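Local coordinates for protein serine racemase (PDB 4ECL) that belongs to the alanine racemase family, its cytoplasmic portion pairing a TIM-barrel-like domain with a C-terminal domain rich in beta strands, at residues A[92-104]-A[113-125]. Sequence-based numbering, arbitrary orientation.
Sequences AKELCKYELTQTL and LNKQGYDIKAHIK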
ATOM      1  N   ALA A  92      23.201  -8.604 -14.475  1.00 33.93           N
ATOM      2  CA  ALA A  92      23.159  -8.806 -15.921  1.00 38.39           C
ATOM      3  C   ALA A  92      23.009 -10.279 -16.279  1.00 42.03           C
ATOM      4  O   ALA A  92      22.488 -10.616 -17.340  1.00 37.56           O
ATOM      5  CB  ALA A  92      24.396  -8.230 -16.583  1.00 40.08           C
ATOM      6  N   LYS A  93      23.481 -11.149 -15.390  1.00 45.35           N
ATOM      7  CA  LYS A  93      23.377 -12.585 -15.595  1.00 45.27           C
ATOM      8  C   LYS A  93      21.915 -13.040 -15.563  1.00 43.81           C
ATOM      9  O   LYS A  93      21.495 -13.887 -16.353  1.00 42.53           O
ATOM     10  CB  LYS A  93      24.199 -13.321 -14.540  1.00 50.17           C
ATOM     11  CG  LYS A  93      24.110 -14.826 -14.623  1.00 58.40           C
ATOM     12  CD  LYS A  93      25.056 -15.483 -13.632  1.00 67.51           C
ATOM     13  CE  LYS A  93      24.731 -16.961 -13.467  1.00 75.35           C
ATOM     14  NZ  LYS A  93      24.630 -17.668 -14.776  1.00 77.51           N
ATOM     15  N   GLU A  94      21.140 -12.466 -14.651  1.00 41.79           N
ATOM     16  CA  GLU A  94      19.723 -12.790 -14.540  1.00 43.81           C
ATOM     17  C   GLU A  94      18.936 -12.255 -15.731  1.00 40.13           C
ATOM     18  O   GLU A  94      17.993 -12.898 -16.194  1.00 45.29           O
ATOM     19  CB  GLU A  94      19.143 -12.237 -13.237  1.00 42.25           C
ATOM     20  CG  GLU A  94      19.645 -12.939 -11.995  1.00 41.50           C
ATOM     21  CD  GLU A  94      19.218 -12.236 -10.721  1.00 45.84           C
ATOM     22  OE1 GLU A  94      19.905 -11.270 -10.324  1.00 48.60           O
ATOM     23  OE2 GLU A  94      18.201 -12.646 -10.116  1.00 42.34           O
ATOM     24  N   LEU A  95      19.321 -11.075 -16.214  1.00 31.52           N
ATOM     25  CA  LEU A  95      18.698 -10.501 -17.398  1.00 30.28           C
ATOM     26  C   LEU A  95      18.874 -11.459 -18.557  1.00 31.61           C
ATOM     27  O   LEU A  95      17.950 -11.677 -19.353  1.00 32.90           O
ATOM     28  CB  LEU A  95      19.349  -9.168 -17.757  1.00 34.53           C
ATOM     29  CG  LEU A  95      18.945  -7.971 -16.907  1.00 31.94           C
ATOM     30  CD1 LEU A  95      19.765  -6.747 -17.263  1.00 28.08           C
ATOM     31  CD2 LEU A  95      17.471  -7.706 -17.119  1.00 26.70           C
ATOM     32  N   CYS A  96      20.071 -12.031 -18.644  1.00 33.29           N
ATOM     33  CA  CYS A  96      20.412 -12.920 -19.742  1.00 38.83           C
ATOM     34  C   CYS A  96      19.667 -14.245 -19.616  1.00 45.45           C
ATOM     35  O   CYS A  96      19.058 -14.711 -20.586  1.00 43.28           O
ATOM     36  CB  CYS A  96      21.919 -13.167 -19.789  1.00 37.22           C
ATOM     37  SG  CYS A  96      22.454 -14.127 -21.218  1.00 47.72           S
ATOM     38  N   LYS A  97      19.717 -14.835 -18.419  1.00 43.08           N
ATOM     39  CA  LYS A  97      19.117 -16.145 -18.155  1.00 41.37           C
ATOM     40  C   LYS A  97      17.598 -16.139 -18.259  1.00 41.52           C
ATOM     41  O   LYS A  97      16.994 -17.097 -18.750  1.00 41.36           O
ATOM     42  CB  LYS A  97      19.534 -16.664 -16.775  1.00 40.19           C
ATOM     43  CG  LYS A  97      18.604 -17.737 -16.194  1.00 47.65           C
ATOM     44  CD  LYS A  97      19.195 -18.378 -14.943  1.00 49.93           C
ATOM     45  CE  LYS A  97      19.595 -17.322 -13.925  1.00 51.04           C
ATOM     46  NZ  LYS A  97      20.727 -17.772 -13.062  1.00 54.78           N
ATOM     47  N   TYR A  98      16.981 -15.059 -17.790  1.00 35.23           N
ATOM     48  CA  TYR A  98      15.532 -14.950 -17.847  1.00 30.51           C
ATOM     49  C   TYR A  98      15.035 -14.238 -19.099  1.00 31.62           C
ATOM     50  O   TYR A  98      13.837 -13.944 -19.213  1.00 32.99           O
ATOM     51  CB  TYR A  98      14.987 -14.280 -16.586  1.00 30.37           C
ATOM     52  CG  TYR A  98      15.155 -15.140 -15.355  1.00 39.79           C
ATOM     53  CD1 TYR A  98      14.520 -16.375 -15.258  1.00 44.93           C
ATOM     54  CD2 TYR A  98      15.950 -14.727 -14.297  1.00 40.25           C
ATOM     55  CE1 TYR A  98      14.671 -17.174 -14.134  1.00 47.28           C
ATOM     56  CE2 TYR A  98      16.108 -15.519 -13.168  1.00 43.31           C
ATOM     57  CZ  TYR A  98      15.468 -16.738 -13.093  1.00 48.24           C
ATOM     58  OH  TYR A  98      15.625 -17.526 -11.974  1.00 52.12           O
ATOM     59  N   GLU A  99      15.953 -13.981 -20.029  1.00 26.30           N
ATOM     60  CA  GLU A  99      15.623 -13.392 -21.327  1.00 27.57           C
ATOM     61  C   GLU A  99      14.758 -12.152 -21.187  1.00 22.00           C
ATOM     62  O   GLU A  99      13.792 -11.967 -21.917  1.00 25.75           O
ATOM     63  CB  GLU A  99      14.917 -14.403 -22.222  1.00 32.48           C
ATOM     64  CG  GLU A  99      15.793 -15.529 -22.737  1.00 43.64           C
ATOM     65  CD  GLU A  99      15.035 -16.445 -23.694  1.00 55.96           C
ATOM     66  OE1 GLU A  99      15.143 -17.685 -23.556  1.00 61.62           O
ATOM     67  OE2 GLU A  99      14.321 -15.923 -24.582  1.00 55.98           O
ATOM     68  N   LEU A 100      15.102 -11.308 -20.231  1.00 23.64           N
ATOM     69  CA  LEU A 100      14.384 -10.063 -20.038  1.00 23.65           C
ATOM     70  C   LEU A 100      14.987  -8.968 -20.910  1.00 29.37           C
ATOM     71  O   LEU A 100      16.193  -8.930 -21.105  1.00 31.94           O
ATOM     72  CB  LEU A 100      14.439  -9.682 -18.564  1.00 20.00           C
ATOM     73  CG  LEU A 100      13.877 -10.827 -17.711  1.00 20.67           C
ATOM     74  CD1 LEU A 100      14.072 -10.575 -16.225  1.00 18.91           C
ATOM     75  CD2 LEU A 100      12.396 -11.055 -18.037  1.00 17.64           C
ATOM     76  N   THR A 101      14.143  -8.096 -21.449  1.00 24.34           N
ATOM     77  CA  THR A 101      14.608  -6.969 -22.246  1.00 25.15           C
ATOM     78  C   THR A 101      14.770  -5.779 -21.310  1.00 28.39           C
ATOM     79  O   THR A 101      13.846  -5.473 -20.544  1.00 23.24           O
ATOM     80  CB  THR A 101      13.600  -6.618 -23.366  1.00 30.05           C
ATOM     81  OG1 THR A 101      13.356  -7.779 -24.171  1.00 32.31           O
ATOM     82  CG2 THR A 101      14.148  -5.514 -24.249  1.00 28.72           C
ATOM     83  N   GLN A 102      15.941  -5.130 -21.356  1.00 28.80           N
ATOM     84  CA  GLN A 102      16.266  -4.044 -20.430  1.00 23.04           C
ATOM     85  C   GLN A 102      16.186  -2.663 -21.071  1.00 22.86           C
ATOM     86  O   GLN A 102      16.642  -2.469 -22.202  1.00 21.56           O
ATOM     87  CB  GLN A 102      17.662  -4.256 -19.842  1.00 25.29           C
ATOM     88  CG  GLN A 102      18.137  -3.126 -18.946  1.00 21.87           C
ATOM     89  CD  GLN A 102      17.250  -2.939 -17.741  1.00 24.24           C
ATOM     90  OE1 GLN A 102      16.852  -3.913 -17.102  1.00 19.81           O
ATOM     91  NE2 GLN A 102      16.922  -1.687 -17.426  1.00 20.82           N
ATOM     92  N   THR A 103      15.606  -1.699 -20.357  1.00 19.64           N
ATOM     93  CA  THR A 103      15.625  -0.313 -20.829  1.00 22.87           C
ATOM     94  C   THR A 103      17.004   0.324 -20.613  1.00 29.22           C
ATOM     95  O   THR A 103      17.542   0.294 -19.505  1.00 26.37           O
ATOM     96  CB  THR A 103      14.595   0.553 -20.100  1.00 24.62           C
ATOM     97  OG1 THR A 103      13.271   0.158 -20.480  1.00 25.90           O
ATOM     98  CG2 THR A 103      14.800   2.031 -20.428  1.00 16.43           C
ATOM     99  N   LEU A 104      17.571   0.899 -21.675  1.00 30.49           N
ATOM    100  CA  LEU A 104      18.807   1.673 -21.564  1.00 26.67           C
ATOM    101  C   LEU A 104      18.477   3.087 -21.096  1.00 20.55           C
ATOM    102  O   LEU A 104      18.009   3.921 -21.871  1.00 20.37           O
ATOM    103  CB  LEU A 104      19.546   1.704 -22.907  1.00 22.84           C
ATOM    104  CG  LEU A 104      19.938   0.317 -23.409  1.00 24.76           C
ATOM    105  CD1 LEU A 104      20.719   0.407 -24.710  1.00 30.56           C
ATOM    106  CD2 LEU A 104      20.748  -0.412 -22.335  1.00 27.64           C
ATOM    107  N   LEU A 113      26.472  -1.824 -18.353  1.00 37.15           N
ATOM    108  CA  LEU A 113      25.753  -3.076 -18.550  1.00 35.71           C
ATOM    109  C   LEU A 113      26.454  -3.954 -19.591  1.00 33.83           C
ATOM    110  O   LEU A 113      26.513  -5.182 -19.444  1.00 30.53           O
ATOM    111  CB  LEU A 113      24.308  -2.801 -18.991  1.00 37.00           C
ATOM    112  CG  LEU A 113      23.390  -4.021 -19.065  1.00 32.73           C
ATOM    113  CD1 LEU A 113      23.143  -4.590 -17.680  1.00 30.68           C
ATOM    114  CD2 LEU A 113      22.080  -3.670 -19.744  1.00 32.53           C
ATOM    115  N   ASN A 114      26.973  -3.314 -20.639  1.00 33.50           N
ATOM    116  CA  ASN A 114      27.697  -4.004 -21.707  1.00 37.66           C
ATOM    117  C   ASN A 114      28.954  -4.682 -21.171  1.00 45.81           C
ATOM    118  O   ASN A 114      29.295  -5.797 -21.575  1.00 48.05           O
ATOM    119  CB  ASN A 114      28.076  -3.016 -22.813  1.00 36.78           C
ATOM    120  CG  ASN A 114      28.742  -3.689 -24.010  1.00 40.91           C
ATOM    121  OD1 ASN A 114      28.270  -4.713 -24.512  1.00 43.99           O
ATOM    122  ND2 ASN A 114      29.845  -3.111 -24.473  1.00 37.74           N
ATOM    123  N   LYS A 115      29.628  -4.007 -20.244  1.00 46.93           N
ATOM    124  CA  LYS A 115      30.891  -4.497 -19.701  1.00 49.25           C
ATOM    125  C   LYS A 115      30.729  -5.739 -18.842  1.00 43.82           C
ATOM    126  O   LYS A 115      31.706  -6.423 -18.551  1.00 41.76           O
ATOM    127  CB  LYS A 115      31.599  -3.395 -18.915  1.00 54.88           C
ATOM    128  CG  LYS A 115      32.064  -2.257 -19.797  1.00 63.11           C
ATOM    129  CD  LYS A 115      32.687  -1.138 -18.996  1.00 71.57           C
ATOM    130  CE  LYS A 115      33.306  -0.103 -19.921  1.00 77.64           C
ATOM    131  NZ  LYS A 115      34.412  -0.685 -20.734  1.00 83.08           N
ATOM    132  N   GLN A 116      29.496  -6.041 -18.443  1.00 44.33           N
ATOM    133  CA  GLN A 116      29.248  -7.237 -17.644  1.00 38.03           C
ATOM    134  C   GLN A 116      29.483  -8.508 -18.467  1.00 38.50           C
ATOM    135  O   GLN A 116      29.681  -9.588 -17.912  1.00 39.84           O
ATOM    136  CB  GLN A 116      27.848  -7.205 -17.038  1.00 40.48           C
ATOM    137  CG  GLN A 116      27.555  -5.929 -16.267  1.00 40.36           C
ATOM    138  CD  GLN A 116      28.625  -5.618 -15.235  1.00 44.41           C
ATOM    139  OE1 GLN A 116      28.912  -6.435 -14.360  1.00 47.04           O
ATOM    140  NE2 GLN A 116      29.221  -4.431 -15.331  1.00 36.55           N
ATOM    141  N   GLY A 117      29.478  -8.367 -19.791  1.00 41.42           N
ATOM    142  CA  GLY A 117      29.824  -9.458 -20.686  1.00 43.49           C
ATOM    143  C   GLY A 117      28.691 -10.398 -21.064  1.00 45.41           C
ATOM    144  O   GLY A 117      28.910 -11.385 -21.773  1.00 44.26           O
ATOM    145  N   TYR A 118      27.480 -10.100 -20.600  1.00 43.68           N
ATOM    146  CA  TYR A 118      26.319 -10.932 -20.914  1.00 41.57           C
ATOM    147  C   TYR A 118      25.513 -10.403 -22.101  1.00 43.36           C
ATOM    148  O   TYR A 118      25.277  -9.199 -22.221  1.00 45.14           O
ATOM    149  CB  TYR A 118      25.423 -11.088 -19.685  1.00 38.73           C
ATOM    150  CG  TYR A 118      26.074 -11.892 -18.588  1.00 41.85           C
ATOM    151  CD1 TYR A 118      26.192 -13.268 -18.695  1.00 45.79           C
ATOM    152  CD2 TYR A 118      26.582 -11.277 -17.453  1.00 41.33           C
ATOM    153  CE1 TYR A 118      26.795 -14.014 -17.700  1.00 46.12           C
ATOM    154  CE2 TYR A 118      27.192 -12.016 -16.449  1.00 42.40           C
ATOM    155  CZ  TYR A 118      27.293 -13.382 -16.583  1.00 43.64           C
ATOM    156  OH  TYR A 118      27.889 -14.130 -15.600  1.00 45.51           O
ATOM    157  N   ASP A 119      25.108 -11.312 -22.982  1.00 41.58           N
ATOM    158  CA  ASP A 119      24.262 -10.958 -24.116  1.00 42.15           C
ATOM    159  C   ASP A 119      22.836 -10.639 -23.658  1.00 36.43           C
ATOM    160  O   ASP A 119      22.136 -11.494 -23.128  1.00 36.52           O
ATOM    161  CB  ASP A 119      24.268 -12.080 -25.156  1.00 51.22           C
ATOM    162  CG  ASP A 119      25.591 -12.169 -25.909  1.00 62.25           C
ATOM    163  OD1 ASP A 119      26.304 -11.143 -25.991  1.00 59.48           O
ATOM    164  OD2 ASP A 119      25.913 -13.263 -26.420  1.00 68.76           O
ATOM    165  N   ILE A 120      22.427  -9.394 -23.872  1.00 35.22           N
ATOM    166  CA  ILE A 120      21.197  -8.855 -23.312  1.00 35.19           C
ATOM    167  C   ILE A 120      20.396  -8.117 -24.381  1.00 38.09           C
ATOM    168  O   ILE A 120      20.962  -7.341 -25.157  1.00 38.60           O
ATOM    169  CB  ILE A 120      21.530  -7.857 -22.198  1.00 36.27           C
ATOM    170  CG1 ILE A 120      22.157  -8.579 -21.008  1.00 39.95           C
ATOM    171  CG2 ILE A 120      20.296  -7.098 -21.755  1.00 35.16           C
ATOM    172  CD1 ILE A 120      22.349  -7.690 -19.819  1.00 39.10           C
ATOM    173  N   LYS A 121      19.087  -8.358 -24.437  1.00 26.77           N
ATOM    174  CA  LYS A 121      18.227  -7.599 -25.338  1.00 27.89           C
ATOM    175  C   LYS A 121      17.817  -6.280 -24.682  1.00 26.70           C
ATOM    176  O   LYS A 121      17.596  -6.227 -23.478  1.00 25.65           O
ATOM    177  CB  LYS A 121      16.981  -8.400 -25.710  1.00 31.87           C
ATOM    178  CG  LYS A 121      17.133  -9.314 -26.908  1.00 43.72           C
ATOM    179  CD  LYS A 121      15.772  -9.549 -27.566  1.00 49.76           C
ATOM    180  CE  LYS A 121      15.872 -10.496 -28.755  1.00 54.81           C
ATOM    181  NZ  LYS A 121      16.270 -11.872 -28.334  1.00 57.07           N
ATOM    182  N   ALA A 122      17.688  -5.216 -25.466  1.00 25.49           N
ATOM    183  CA  ALA A 122      17.407  -3.920 -24.862  1.00 27.47           C
ATOM    184  C   ALA A 122      16.528  -3.021 -25.702  1.00 24.11           C
ATOM    185  O   ALA A 122      16.418  -3.199 -26.913  1.00 26.45           O
ATOM    186  CB  ALA A 122      18.727  -3.202 -24.556  1.00 31.84           C
ATOM    187  N   HIS A 123      15.902  -2.050 -25.050  1.00 23.17           N
ATOM    188  CA  HIS A 123      15.269  -0.940 -25.756  1.00 23.60           C
ATOM    189  C   HIS A 123      15.912   0.319 -25.219  1.00 28.60           C
ATOM    190  O   HIS A 123      16.021   0.489 -23.997  1.00 22.95           O
ATOM    191  CB  HIS A 123      13.764  -0.859 -25.496  1.00 19.01           C
ATOM    192  CG  HIS A 123      12.966  -1.914 -26.185  1.00 21.60           C
ATOM    193  ND1 HIS A 123      11.624  -1.761 -26.467  1.00 23.32           N
ATOM    194  CD2 HIS A 123      13.308  -3.143 -26.640  1.00 25.30           C
ATOM    195  CE1 HIS A 123      11.176  -2.848 -27.069  1.00 26.56           C
ATOM    196  NE2 HIS A 123      12.177  -3.703 -27.185  1.00 27.20           N
ATOM    197  N   ILE A 124      16.349   1.202 -26.115  1.00 23.56           N
ATOM    198  CA  ILE A 124      16.941   2.452 -25.653  1.00 27.47           C
ATOM    199  C   ILE A 124      15.836   3.471 -25.404  1.00 24.09           C
ATOM    200  O   ILE A 124      14.899   3.590 -26.189  1.00 21.58           O
ATOM    201  CB  ILE A 124      18.020   3.000 -26.626  1.00 22.99           C
ATOM    202  CG1 ILE A 124      18.550   4.346 -26.133  1.00 23.69           C
ATOM    203  CG2 ILE A 124      17.458   3.131 -28.032  1.00 25.58           C
ATOM    204  CD1 ILE A 124      19.867   4.794 -26.843  1.00 25.99           C
ATOM    205  N   LYS A 125      15.936   4.185 -24.291  1.00 23.25           N
ATOM    206  CA  LYS A 125      14.942   5.187 -23.965  1.00 20.11           C
ATOM    207  C   LYS A 125      15.458   6.557 -24.335  1.00 18.79           C
ATOM    208  O   LYS A 125      16.622   6.882 -24.096  1.00 22.24           O
ATOM    209  CB  LYS A 125      14.572   5.139 -22.467  1.00 20.91           C
ATOM    210  CG  LYS A 125      13.451   6.113 -22.105  1.00 24.42           C
ATOM    211  CD  LYS A 125      12.730   5.761 -20.814  1.00 34.50           C
ATOM    212  CE  LYS A 125      11.464   6.617 -20.665  1.00 37.45           C
ATOM    213  NZ  LYS A 125      10.608   6.217 -19.508  1.00 39.23           N
TER
HETATM  214  O   HOH W   1      27.879 -17.424 -16.009  1.00 49.58           O
HETATM  215  O   HOH W   2      18.112 -10.316 -22.470  1.00 38.23           O
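Tyr-118 lays one face of its ring over the backbone of Lys-93, whose CA sits 3.9 Å from the ring centroid and only 8° off the ring normal, a CH-pi contact. With CG of the lysine anti to its backbone N (chi1 177°), the aliphatic chain runs on past the phenol, CD coming 3.7 Å from Tyr-118 OH. Ala-92 suits the inner side of the helix because its methyl is small enough to be shared: CB lies 3.6 Å from Gln-116 CB and also meets Leu-113, Tyr-118 and Ile-120. Deeper in, Ile-120 CD1 lies 3.8 Å from Leu-95 CD1, branched aliphatic side chains packing helix 92-97 against strand 120-127. A Schellman motif with Glu-99 at positive phi ends helix 92-97, leading into strand 101-104. This strand and 120-127 are joined through helix 107-114 as a right-handed beta-alpha-beta unit of the TIM-barrel-like domain, flanked by strands 80-83 and 152-158. Their parallel pairing is carried by Gln-102 N to Lys-121 O, His-123 N to Gln-102 O, Leu-104 N to His-123 O (2.8 Å, 167° at the hydrogen) and Lys-125 N to Leu-104 O. Just ahead of the first of these bonds, a water accepts from Lys-121 N and donates to Leu-100 O at 2.7 Å, linking the chain at Leu-100 to strand 120-127. The small Ala-122 lets Leu-104 lie close over it, CG 3.9 Å from Ala-122 CB; on the other face Thr-101 offers the imidazole a methyl, CG2 anti to the backbone N and 3.5 Å from His-123 CD2, and His-123 ND1 is hydrogen-bonded to His-200 NE2.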